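Local coordinates for L-rhamnose mutarotase (Formosa agariphila, PDB 6HHN), which catalyses the interconversion of alpha- and beta-L-rhamnose, an anomeric conversion involved in breaking down the algal polysaccharide ulvan, at residues Lys41-Asp46 / Ala79-Val84; Gln35-Leu40 / Trp88-Asp93. One frame throughout, in Å; residues are numbered along the deposited sequence.

Contact 1 (Lys41-Asp46 / Ala79-Val84); sequences KQLLKD and ANNEIV
Leu-43 carries the apolar side of this contact, reaching from helix 38-46 to the start of helix 82-91. Its CD1 methyl lies 3.7 Å from Ile-83 CB and equally near Ile-83 CD1, so the branched isoleucine receives it alongside its chain rather than at a single point. A leucine suits the place because its forked end lets CD1 wedge between Ile-83 and the asparagine amide while CD2 lies against the same amide. CD1 also comes within 3.2 Å of Asn-81 OD1, while CD2 lies 3.7 Å from Asn-81 ND2. Both methyls sit on the same side of the asparagine amide, and the two side chains approach from opposite directions.

The pairing joins two helices that pack against one antiparallel sheet, in the ferredoxin-like alpha/beta arrangement of the dimeric alpha-beta barrel clan. On the same helix as Leu-43, Lys-41 and Leu-44 pack on Met-114 of the second subunit.

The polar work belongs to Asn-81, the N-cap of helix 82-91. With CG anti to the backbone N (chi1 175°), the amide turns back over the first turn, where OD1 accepts from Val-84 N at 3.1 Å. That bond is fairly straight (158° at the hydrogen) and uses a lone pair in the carbonyl plane; a weak bond, 2.8 Å long, comes to the same OD1 from Ile-83 N. With a leucine in place of Asn-81, Val-84 N would probably be left without its capping acceptor and the first turn of the helix would be less firmly held.

On helix 38-46, Gln-42 NE2 donates one turn onward to Asp-46 OD1 at 2.7 Å. The carboxylate is met from above its plane, 45° out of it, whereas the glutamine keeps its partner almost in its own amide plane.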
loop_
_atom_site.group_PDB
_atom_site.type_symbol
_atom_site.label_atom_id
_atom_site.label_comp_id
_atom_site.label_asym_id
_atom_site.label_seq_id
_atom_site.Cartn_x
_atom_site.Cartn_y
_atom_site.Cartn_z
ATOM N N LYS A 41 5.875 2.129 -19.483
ATOM C CA LYS A 41 5.251 3.283 -18.846
ATOM C C LYS A 41 4.114 3.812 -19.712
ATOM O O LYS A 41 3.003 4.065 -19.224
ATOM C CB LYS A 41 6.288 4.377 -18.591
ATOM C CG LYS A 41 7.338 4.034 -17.541
ATOM C CD LYS A 41 8.250 5.233 -17.283
ATOM C CE LYS A 41 9.559 4.823 -16.627
ATOM N NZ LYS A 41 10.414 6.009 -16.317
ATOM N N GLN A 42 4.364 3.960 -21.018
ATOM C CA GLN A 42 3.322 4.461 -21.901
ATOM C C GLN A 42 2.143 3.499 -21.981
ATOM O O GLN A 42 0.995 3.937 -21.988
ATOM C CB GLN A 42 3.875 4.755 -23.294
ATOM C CG GLN A 42 2.887 5.496 -24.158
ATOM C CD GLN A 42 2.486 6.813 -23.537
ATOM O OE1 GLN A 42 3.340 7.637 -23.195
ATOM N NE2 GLN A 42 1.187 7.008 -23.355
ATOM N N LEU A 43 2.398 2.182 -22.053
ATOM C CA LEU A 43 1.275 1.250 -22.092
ATOM C C LEU A 43 0.426 1.358 -20.834
ATOM O O LEU A 43 -0.807 1.293 -20.895
ATOM C CB LEU A 43 1.765 -0.183 -22.216
ATOM C CG LEU A 43 2.138 -0.642 -23.616
ATOM C CD1 LEU A 43 2.901 -1.958 -23.553
ATOM C CD2 LEU A 43 0.869 -0.775 -24.450
ATOM N N LEU A 44 1.075 1.466 -19.668
ATOM C CA LEU A 44 0.325 1.594 -18.428
ATOM C C LEU A 44 -0.534 2.851 -18.458
ATOM O O LEU A 44 -1.727 2.810 -18.133
ATOM C CB LEU A 44 1.304 1.594 -17.256
ATOM C CG LEU A 44 1.972 0.243 -16.953
ATOM C CD1 LEU A 44 3.102 0.440 -15.970
ATOM C CD2 LEU A 44 0.944 -0.719 -16.416
ATOM N N LYS A 45 0.057 3.979 -18.870
ATOM C CA LYS A 45 -0.713 5.220 -18.980
ATOM C C LYS A 45 -1.864 5.083 -19.974
ATOM O O LYS A 45 -2.988 5.510 -19.693
ATOM C CB LYS A 45 0.223 6.370 -19.347
ATOM C CG LYS A 45 1.223 6.725 -18.249
ATOM C CD LYS A 45 1.995 7.971 -18.617
ATOM C CE LYS A 45 3.214 8.154 -17.730
ATOM N NZ LYS A 45 4.196 9.096 -18.355
ATOM N N ASP A 46 -1.601 4.462 -21.131
ATOM C CA ASP A 46 -2.638 4.289 -22.142
ATOM C C ASP A 46 -3.786 3.443 -21.617
ATOM O O ASP A 46 -4.913 3.553 -22.099
ATOM C CB ASP A 46 -2.073 3.603 -23.388
ATOM C CG ASP A 46 -1.162 4.502 -24.205
ATOM O OD1 ASP A 46 -1.137 5.727 -23.959
ATOM O OD2 ASP A 46 -0.467 3.967 -25.107
ATOM N N ALA A 79 -2.379 -8.140 -19.497
ATOM C CA ALA A 79 -1.788 -9.457 -19.314
ATOM C C ALA A 79 -1.493 -10.146 -20.638
ATOM O O ALA A 79 -0.645 -11.039 -20.686
ATOM C CB ALA A 79 -2.701 -10.338 -18.465
ATOM N N ASN A 80 -2.157 -9.740 -21.716
ATOM C CA ASN A 80 -1.937 -10.338 -23.026
ATOM C C ASN A 80 -1.046 -9.483 -23.916
ATOM O O ASN A 80 -0.889 -9.790 -25.100
ATOM C CB ASN A 80 -3.275 -10.595 -23.713
ATOM C CG ASN A 80 -4.002 -11.787 -23.130
ATOM O OD1 ASN A 80 -3.390 -12.812 -22.826
ATOM N ND2 ASN A 80 -5.311 -11.658 -22.960
ATOM N N ASN A 81 -0.453 -8.435 -23.379
ATOM C CA ASN A 81 0.370 -7.534 -24.166
ATOM C C ASN A 81 1.802 -8.046 -24.231
ATOM O O ASN A 81 2.371 -8.452 -23.213
ATOM C CB ASN A 81 0.327 -6.142 -23.543
ATOM C CG ASN A 81 1.245 -5.182 -24.239
ATOM O OD1 ASN A 81 2.438 -5.141 -23.946
ATOM N ND2 ASN A 81 0.697 -4.390 -25.169
ATOM N N GLU A 82 2.394 -7.993 -25.430
ATOM C CA GLU A 82 3.718 -8.573 -25.652
ATOM C C GLU A 82 4.794 -7.884 -24.817
ATOM O O GLU A 82 5.744 -8.537 -24.348
ATOM C CB GLU A 82 4.052 -8.496 -27.148
ATOM C CG GLU A 82 5.453 -8.942 -27.529
ATOM C CD GLU A 82 5.734 -8.831 -29.028
ATOM O OE1 GLU A 82 6.491 -9.676 -29.555
ATOM O OE2 GLU A 82 5.196 -7.902 -29.678
ATOM N N ILE A 83 4.689 -6.572 -24.635
ATOM C CA ILE A 83 5.707 -5.860 -23.874
ATOM C C ILE A 83 5.607 -6.195 -22.391
ATOM O O ILE A 83 6.630 -6.339 -21.704
ATOM C CB ILE A 83 5.611 -4.350 -24.123
ATOM C CG1 ILE A 83 5.867 -4.035 -25.620
ATOM C CG2 ILE A 83 6.608 -3.604 -23.294
ATOM C CD1 ILE A 83 5.537 -2.624 -26.091
ATOM N N VAL A 84 4.383 -6.297 -21.864
ATOM C CA VAL A 84 4.202 -6.710 -20.470
ATOM C C VAL A 84 4.808 -8.087 -20.258
ATOM O O VAL A 84 5.506 -8.332 -19.267
ATOM C CB VAL A 84 2.709 -6.665 -20.099
ATOM C CG1 VAL A 84 2.481 -7.325 -18.746
ATOM C CG2 VAL A 84 2.205 -5.226 -20.118
#

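Contact 2 (Gln35-Leu40 / Trp88-Asp93); sequences QLWPEL and WDFMAD
Trp-37, whose indole meets Phe-90 across the contact, offers its backbone O to Leu-40 N at 3.0 Å, a weak bond that closes the first turn of helix 38-46. Trp-37 is the N-cap residue of that helix. Pro-38 follows it well: the first position of a helix has no need of an N-H, and the ring fixes phi near the helical value. In the partner segment, Met-91 N makes a similarly weak bond of 3.2 Å to Trp-88 O.

Between the segments the meeting is aromatic. Trp-37 CZ2 comes over one face of the Phe-90 ring, 3.9 Å from Phe-90 CG and just as far from Phe-90 CD2. It also lies 4.0 Å from Phe-90 CB, so the touch falls at the root of the ring. The planes are inclined at 42° and the ring centroids are 5.5 Å apart, an oblique pairing. The bond from Phe-90 CA to CB points toward the indole; with CG anti to the backbone N (chi1 177°) the ring is then turned aside, so that it presents its base and one face to CZ2.

Both residues belong to the helical layer that covers the sheet of this dimeric alpha-beta barrel fold, close to the probable rhamnose site. Trp-87, inferred to bind substrate, meets both rings: edge-to-face with Trp-37, and with its plane at about 45° to that of Phe-90. Arg-32 makes a cation-pi contact with Phe-90 and a salt bridge with Asp-93, so one guanidinium serves both the ring and a carboxylate of the same segment. Large flat side chains suit this surface position, since each has a broad face or a long edge to offer several neighbours. On the buried side, the flexible thioether chain of Met-91 packs against Tyr-29 and His-33, the latter the probable proton donor.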
loop_
_atom_site.group_PDB
_atom_site.type_symbol
_atom_site.label_atom_id
_atom_site.label_comp_id
_atom_site.label_asym_id
_atom_site.label_seq_id
_atom_site.Cartn_x
_atom_site.Cartn_y
_atom_site.Cartn_z
ATOM N N GLN A 35 15.043 1.947 -14.326
ATOM C CA GLN A 35 15.221 1.865 -15.773
ATOM C C GLN A 35 14.018 1.228 -16.465
ATOM O O GLN A 35 14.155 0.618 -17.538
ATOM C CB GLN A 35 16.487 1.076 -16.110
ATOM C CG GLN A 35 17.751 1.606 -15.465
ATOM C CD GLN A 35 18.022 3.052 -15.819
ATOM O OE1 GLN A 35 17.879 3.458 -16.977
ATOM N NE2 GLN A 35 18.409 3.843 -14.822
ATOM N N LEU A 36 12.833 1.365 -15.869
ATOM C CA LEU A 36 11.622 0.793 -16.445
ATOM C C LEU A 36 11.473 1.250 -17.882
ATOM O O LEU A 36 11.652 2.429 -18.193
ATOM C CB LEU A 36 10.402 1.255 -15.650
ATOM C CG LEU A 36 9.044 0.714 -16.118
ATOM C CD1 LEU A 36 8.933 -0.750 -15.752
ATOM C CD2 LEU A 36 7.895 1.494 -15.538
ATOM N N TRP A 37 11.166 0.309 -18.769
ATOM C CA TRP A 37 11.138 0.627 -20.187
ATOM C C TRP A 37 10.108 1.712 -20.467
ATOM O O TRP A 37 8.968 1.612 -19.977
ATOM C CB TRP A 37 10.787 -0.611 -21.007
ATOM C CG TRP A 37 11.673 -1.777 -20.762
ATOM C CD1 TRP A 37 12.956 -1.757 -20.305
ATOM C CD2 TRP A 37 11.322 -3.149 -20.936
ATOM N NE1 TRP A 37 13.438 -3.047 -20.203
ATOM C CE2 TRP A 37 12.454 -3.913 -20.595
ATOM C CE3 TRP A 37 10.178 -3.802 -21.397
ATOM C CZ2 TRP A 37 12.450 -5.309 -20.638
ATOM C CZ3 TRP A 37 10.182 -5.178 -21.464
ATOM C CH2 TRP A 37 11.315 -5.918 -21.083
ATOM N N PRO A 38 10.434 2.723 -21.255
ATOM C CA PRO A 38 9.424 3.723 -21.614
ATOM C C PRO A 38 8.212 3.145 -22.312
ATOM O O PRO A 38 7.098 3.682 -22.166
ATOM C CB PRO A 38 10.193 4.715 -22.494
ATOM C CG PRO A 38 11.387 4.042 -22.939
ATOM C CD PRO A 38 11.734 2.978 -21.900
ATOM N N GLU A 39 8.392 2.044 -23.049
ATOM C CA GLU A 39 7.254 1.390 -23.683
ATOM C C GLU A 39 6.238 0.938 -22.644
ATOM O O GLU A 39 5.026 1.056 -22.855
ATOM C CB GLU A 39 7.717 0.162 -24.470
ATOM C CG GLU A 39 8.550 0.440 -25.710
ATOM C CD GLU A 39 10.019 0.713 -25.459
ATOM O OE1 GLU A 39 10.457 0.697 -24.290
ATOM O OE2 GLU A 39 10.764 0.923 -26.458
ATOM N N LEU A 40 6.716 0.387 -21.522
ATOM C CA LEU A 40 5.826 -0.102 -20.484
ATOM C C LEU A 40 5.142 1.048 -19.761
ATOM O O LEU A 40 3.945 0.976 -19.459
ATOM C CB LEU A 40 6.616 -1.004 -19.529
ATOM C CG LEU A 40 5.821 -1.675 -18.404
ATOM C CD1 LEU A 40 4.642 -2.450 -18.974
ATOM C CD2 LEU A 40 6.737 -2.583 -17.619
ATOM N N TRP A 88 7.753 -9.235 -17.653
ATOM C CA TRP A 88 7.692 -10.365 -16.731
ATOM C C TRP A 88 8.885 -11.293 -16.931
ATOM O O TRP A 88 9.525 -11.730 -15.957
ATOM C CB TRP A 88 6.394 -11.118 -16.957
ATOM C CG TRP A 88 5.167 -10.396 -16.528
ATOM C CD1 TRP A 88 5.088 -9.282 -15.740
ATOM C CD2 TRP A 88 3.828 -10.736 -16.881
ATOM N NE1 TRP A 88 3.768 -8.927 -15.559
ATOM C CE2 TRP A 88 2.980 -9.807 -16.257
ATOM C CE3 TRP A 88 3.265 -11.755 -17.650
ATOM C CZ2 TRP A 88 1.599 -9.861 -16.390
ATOM C CZ3 TRP A 88 1.895 -11.800 -17.792
ATOM C CH2 TRP A 88 1.078 -10.862 -17.164
ATOM N N ASP A 89 9.192 -11.638 -18.183
ATOM C CA ASP A 89 10.335 -12.516 -18.425
ATOM C C ASP A 89 11.624 -11.895 -17.887
ATOM O O ASP A 89 12.480 -12.582 -17.319
ATOM C CB ASP A 89 10.501 -12.753 -19.927
ATOM C CG ASP A 89 9.381 -13.591 -20.562
ATOM O OD1 ASP A 89 8.598 -14.249 -19.856
ATOM O OD2 ASP A 89 9.295 -13.587 -21.819
ATOM N N PHE A 90 11.816 -10.590 -18.115
ATOM C CA PHE A 90 13.024 -9.893 -17.674
ATOM C C PHE A 90 13.175 -9.906 -16.161
ATOM O O PHE A 90 14.303 -9.975 -15.654
ATOM C CB PHE A 90 12.932 -8.472 -18.229
ATOM C CG PHE A 90 14.032 -7.547 -17.832
ATOM C CD1 PHE A 90 15.322 -7.732 -18.258
ATOM C CD2 PHE A 90 13.741 -6.406 -17.089
ATOM C CE1 PHE A 90 16.329 -6.847 -17.917
ATOM C CE2 PHE A 90 14.730 -5.509 -16.758
ATOM C CZ PHE A 90 16.031 -5.724 -17.171
ATOM N N MET A 91 12.065 -9.865 -15.424
ATOM C CA MET A 91 12.069 -9.763 -13.978
ATOM C C MET A 91 12.008 -11.115 -13.269
ATOM O O MET A 91 12.069 -11.147 -12.033
ATOM C CB MET A 91 10.869 -8.917 -13.532
ATOM C CG MET A 91 10.958 -7.447 -13.929
ATOM S SD MET A 91 12.357 -6.607 -13.207
ATOM C CE MET A 91 11.999 -6.867 -11.479
ATOM N N ALA A 92 11.874 -12.220 -13.994
ATOM C CA ALA A 92 11.422 -13.466 -13.384
ATOM C C ALA A 92 12.458 -14.101 -12.464
ATOM O O ALA A 92 12.083 -14.926 -11.633
ATOM C CB ALA A 92 11.039 -14.458 -14.481
ATOM N N ASP A 93 13.727 -13.727 -12.591
ATOM C CA ASP A 93 14.772 -14.312 -11.760
ATOM C C ASP A 93 14.774 -13.767 -10.345
ATOM O O ASP A 93 15.321 -14.427 -9.447
ATOM C CB ASP A 93 16.154 -14.073 -12.383
ATOM C CG ASP A 93 16.446 -12.579 -12.690
ATOM O OD1 ASP A 93 15.512 -11.782 -12.947
ATOM O OD2 ASP A 93 17.638 -12.204 -12.700
#

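Overall arrangement
Contacts 1 and 2 join the same pair of helices, 38-46 and 82-91, and their centres lie 11 Å apart. They also touch directly: Ile-83 O is 3.7 Å from Trp-37 CZ3, and Val-84 CG2 is 3.9 Å from Leu-40 CD1. Contact 1 holds the start of helix 82-91, contact 2 its later turns, with Trp-87 between them. The probable rhamnose site is nearer contact 2, which includes Trp-88; the side chain of Phe-90 is about 8 Å from that of His-33. In contact 1 the side chain of Ile-83 is about 6 Å from that of Trp-87, and that of Leu-43 about 10 Å from that of Tyr-52.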